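Local coordinates for protein MxaA (PDB 4W4T) that uses NADPH, through its terminal reductase domain, to release the finished myxalamid chain from the synthetase assembly line, probably as a primary alcohol, at residues Cys269-Val278 and Tyr330-Trp340. Sequence-based numbering, arbitrary orientation.
Sequences CVRMGVAPSV and YGLRVLPYDQW
Strands 274-277 and 333-336 pair in parallel through a ladder of backbone bonds: Arg333 N to Gly273 O, Ala275 N to Arg333 O (2.8 Å), Leu335 N to Ala275 O and Ser277 N to Leu335 O. Gly273, with positive phi, ends helix 261-272 in a Schellman motif, and a water joins the carbonyls of Val270 and Gly331. The one firm side-chain bond runs from Trp340 NE1 to Val274 O (3.0 Å); the oxygen lies in the indole plane, but the donor stands above the carbonyl plane and the bond is bent (137°).

Trp340 CG is anti to the backbone N (chi1 -180°), which lays the indole alongside Pro276, whose CD sits over the five-membered ring 3.5 Å from its centroid. Cys269 SG approaches that ring obliquely, and Met272 CE meets Trp340 NE1 at 3.6 Å. A leucine in place of Trp340 would probably leave Val274 O without this donor and open a gap beside Pro276, Cys269 and Met272. Apart from this cluster, Val270 CG1 rests over the Tyr330 ring.

This two-stranded sheet lies apart from the Rossmann-type sheet: helix 318-328 packs on Ala275 and Val334, helix 337-348 on Val274 and Leu335, and helix 352-362 on Trp340.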
loop_
_atom_site.group_PDB
_atom_site.type_symbol
_atom_site.label_atom_id
_atom_site.label_comp_id
_atom_site.label_asym_id
_atom_site.label_seq_id
_atom_site.Cartn_x
_atom_site.Cartn_y
_atom_site.Cartn_z
ATOM N N CYS A 269 11.621 0.773 13.852
ATOM C CA CYS A 269 12.975 1.115 14.281
ATOM C C CYS A 269 13.466 0.106 15.302
ATOM O O CYS A 269 14.620 -0.332 15.251
ATOM C CB CYS A 269 13.033 2.531 14.852
ATOM S SG CYS A 269 12.825 3.797 13.587
ATOM N N VAL A 270 12.591 -0.257 16.231
ATOM C CA VAL A 270 12.971 -1.210 17.273
ATOM C C VAL A 270 13.305 -2.568 16.666
ATOM O O VAL A 270 14.337 -3.164 16.990
ATOM C CB VAL A 270 11.856 -1.353 18.337
ATOM C CG1 VAL A 270 12.083 -2.574 19.198
ATOM C CG2 VAL A 270 11.836 -0.120 19.207
ATOM N N ARG A 271 12.458 -3.046 15.764
ATOM C CA ARG A 271 12.681 -4.367 15.175
ATOM C C ARG A 271 13.937 -4.423 14.304
ATOM O O ARG A 271 14.648 -5.431 14.298
ATOM C CB ARG A 271 11.445 -4.796 14.390
ATOM C CG ARG A 271 10.266 -5.139 15.300
ATOM C CD ARG A 271 9.074 -5.661 14.524
ATOM N NE ARG A 271 9.396 -6.915 13.854
ATOM C CZ ARG A 271 9.114 -7.171 12.581
ATOM N NH1 ARG A 271 8.491 -6.262 11.834
ATOM N NH2 ARG A 271 9.445 -8.346 12.056
HETATM N N MSE A 272 14.236 -3.346 13.591
HETATM C CA MSE A 272 15.453 -3.305 12.781
HETATM C C MSE A 272 16.688 -2.989 13.601
HETATM O O MSE A 272 17.803 -3.308 13.198
HETATM C CB MSE A 272 15.336 -2.273 11.670
HETATM C CG MSE A 272 14.250 -2.607 10.674
HETATM SE SE MSE A 272 14.394 -1.402 9.160
HETATM C CE MSE A 272 13.542 0.129 9.947
ATOM N N GLY A 273 16.487 -2.337 14.740
ATOM C CA GLY A 273 17.602 -1.950 15.590
ATOM C C GLY A 273 18.298 -0.705 15.076
ATOM O O GLY A 273 19.440 -0.428 15.425
ATOM N N VAL A 274 17.617 0.042 14.214
ATOM C CA VAL A 274 18.200 1.251 13.649
ATOM C C VAL A 274 17.153 2.356 13.465
ATOM O O VAL A 274 16.003 2.091 13.111
ATOM C CB VAL A 274 18.909 0.945 12.313
ATOM C CG1 VAL A 274 17.922 0.438 11.266
ATOM C CG2 VAL A 274 19.631 2.172 11.821
ATOM N N ALA A 275 17.553 3.596 13.734
ATOM C CA ALA A 275 16.644 4.741 13.626
ATOM C C ALA A 275 17.304 5.828 12.789
ATOM O O ALA A 275 18.540 5.894 12.723
ATOM C CB ALA A 275 16.280 5.269 15.010
ATOM N N PRO A 276 16.492 6.686 12.148
ATOM C CA PRO A 276 17.049 7.712 11.265
ATOM C C PRO A 276 17.409 8.987 12.003
ATOM O O PRO A 276 16.680 9.391 12.911
ATOM C CB PRO A 276 15.904 7.969 10.280
ATOM C CG PRO A 276 14.682 7.743 11.095
ATOM C CD PRO A 276 15.016 6.627 12.049
ATOM N N SER A 277 18.513 9.618 11.627
ATOM C CA SER A 277 18.772 10.958 12.114
ATOM C C SER A 277 18.049 11.902 11.162
ATOM O O SER A 277 18.405 12.020 9.993
ATOM C CB SER A 277 20.272 11.265 12.192
ATOM O OG SER A 277 20.914 11.037 10.953
ATOM N N VAL A 278 16.982 12.519 11.645
ATOM C CA VAL A 278 16.261 13.499 10.855
ATOM C C VAL A 278 16.470 14.851 11.522
ATOM O O VAL A 278 16.696 14.914 12.732
ATOM C CB VAL A 278 14.768 13.159 10.741
ATOM C CG1 VAL A 278 14.583 11.830 10.018
ATOM C CG2 VAL A 278 14.129 13.098 12.116
ATOM N N TYR A 330 15.808 -0.443 24.377
ATOM C CA TYR A 330 15.890 -0.869 22.986
ATOM C C TYR A 330 17.150 -0.354 22.307
ATOM O O TYR A 330 17.423 0.844 22.311
ATOM C CB TYR A 330 14.667 -0.391 22.205
ATOM C CG TYR A 330 13.369 -1.027 22.648
ATOM C CD1 TYR A 330 13.205 -2.400 22.611
ATOM C CD2 TYR A 330 12.303 -0.248 23.085
ATOM C CE1 TYR A 330 12.026 -2.989 23.011
ATOM C CE2 TYR A 330 11.120 -0.829 23.495
ATOM C CZ TYR A 330 10.991 -2.205 23.451
ATOM O OH TYR A 330 9.816 -2.794 23.841
ATOM N N GLY A 331 17.912 -1.254 21.705
ATOM C CA GLY A 331 19.069 -0.833 20.939
ATOM C C GLY A 331 18.680 -0.101 19.669
ATOM O O GLY A 331 17.770 -0.519 18.963
ATOM N N LEU A 332 19.368 0.999 19.387
ATOM C CA LEU A 332 19.133 1.767 18.176
ATOM C C LEU A 332 20.442 2.334 17.640
ATOM O O LEU A 332 21.035 3.242 18.235
ATOM C CB LEU A 332 18.134 2.903 18.440
ATOM C CG LEU A 332 16.673 2.552 18.734
ATOM C CD1 LEU A 332 15.893 3.832 19.018
ATOM C CD2 LEU A 332 16.023 1.778 17.576
ATOM N N ARG A 333 20.906 1.786 16.522
ATOM C CA ARG A 333 21.961 2.433 15.751
ATOM C C ARG A 333 21.338 3.598 15.012
ATOM O O ARG A 333 20.165 3.541 14.638
ATOM C CB ARG A 333 22.615 1.464 14.756
ATOM C CG ARG A 333 23.183 0.209 15.368
ATOM C CD ARG A 333 24.000 -0.584 14.341
ATOM N NE ARG A 333 23.262 -0.754 13.094
ATOM C CZ ARG A 333 22.309 -1.661 12.908
ATOM N NH1 ARG A 333 21.989 -2.498 13.889
ATOM N NH2 ARG A 333 21.679 -1.730 11.741
ATOM N N VAL A 334 22.092 4.666 14.805
ATOM C CA VAL A 334 21.559 5.787 14.042
ATOM C C VAL A 334 22.187 5.860 12.655
ATOM O O VAL A 334 23.400 5.732 12.502
ATOM C CB VAL A 334 21.774 7.121 14.764
ATOM C CG1 VAL A 334 21.182 8.261 13.951
ATOM C CG2 VAL A 334 21.114 7.075 16.113
ATOM N N LEU A 335 21.346 6.081 11.658
ATOM C CA LEU A 335 21.774 6.243 10.279
ATOM C C LEU A 335 21.147 7.471 9.643
ATOM O O LEU A 335 20.009 7.834 9.968
ATOM C CB LEU A 335 21.386 5.021 9.451
ATOM C CG LEU A 335 22.022 3.666 9.689
ATOM C CD1 LEU A 335 21.286 2.674 8.803
ATOM C CD2 LEU A 335 23.507 3.711 9.345
ATOM N N PRO A 336 21.871 8.098 8.707
ATOM C CA PRO A 336 21.269 9.135 7.867
ATOM C C PRO A 336 19.935 8.640 7.301
ATOM O O PRO A 336 19.813 7.435 7.041
ATOM C CB PRO A 336 22.306 9.334 6.759
ATOM C CG PRO A 336 23.598 8.953 7.382
ATOM C CD PRO A 336 23.287 7.854 8.367
ATOM N N TYR A 337 18.963 9.535 7.138
ATOM C CA TYR A 337 17.605 9.125 6.765
ATOM C C TYR A 337 17.553 8.302 5.483
ATOM O O TYR A 337 16.778 7.342 5.380
ATOM C CB TYR A 337 16.683 10.336 6.607
ATOM C CG TYR A 337 15.277 9.916 6.252
ATOM C CD1 TYR A 337 14.432 9.396 7.215
ATOM C CD2 TYR A 337 14.811 9.998 4.946
ATOM C CE1 TYR A 337 13.160 8.988 6.896
ATOM C CE2 TYR A 337 13.533 9.587 4.618
ATOM C CZ TYR A 337 12.716 9.083 5.599
ATOM O OH TYR A 337 11.440 8.673 5.288
ATOM N N ASP A 338 18.353 8.684 4.495
ATOM C CA ASP A 338 18.342 7.956 3.228
ATOM C C ASP A 338 18.847 6.528 3.387
ATOM O O ASP A 338 18.292 5.590 2.798
ATOM C CB ASP A 338 19.149 8.714 2.180
ATOM C CG ASP A 338 18.593 10.105 1.932
ATOM O OD1 ASP A 338 17.387 10.212 1.586
ATOM O OD2 ASP A 338 19.345 11.089 2.101
ATOM N N GLN A 339 19.867 6.354 4.220
ATOM C CA GLN A 339 20.387 5.027 4.494
ATOM C C GLN A 339 19.403 4.222 5.324
ATOM O O GLN A 339 19.230 3.036 5.088
ATOM C CB GLN A 339 21.733 5.108 5.208
ATOM C CG GLN A 339 22.856 5.629 4.324
ATOM C CD GLN A 339 24.155 5.808 5.084
ATOM O OE1 GLN A 339 24.533 4.958 5.895
ATOM N NE2 GLN A 339 24.843 6.921 4.832
ATOM N N TRP A 340 18.770 4.863 6.305
ATOM C CA TRP A 340 17.726 4.195 7.083
ATOM C C TRP A 340 16.571 3.725 6.192
ATOM O O TRP A 340 16.079 2.592 6.315
ATOM C CB TRP A 340 17.198 5.128 8.177
ATOM C CG TRP A 340 16.135 4.507 9.002
ATOM C CD1 TRP A 340 16.303 3.682 10.081
ATOM C CD2 TRP A 340 14.722 4.664 8.829
ATOM N NE1 TRP A 340 15.070 3.308 10.581
ATOM C CE2 TRP A 340 14.088 3.902 9.832
ATOM C CE3 TRP A 340 13.934 5.372 7.919
ATOM C CZ2 TRP A 340 12.705 3.834 9.954
ATOM C CZ3 TRP A 340 12.556 5.304 8.041
ATOM C CH2 TRP A 340 11.957 4.533 9.048
HETATM O O HOH W 1 15.893 -2.527 19.262
#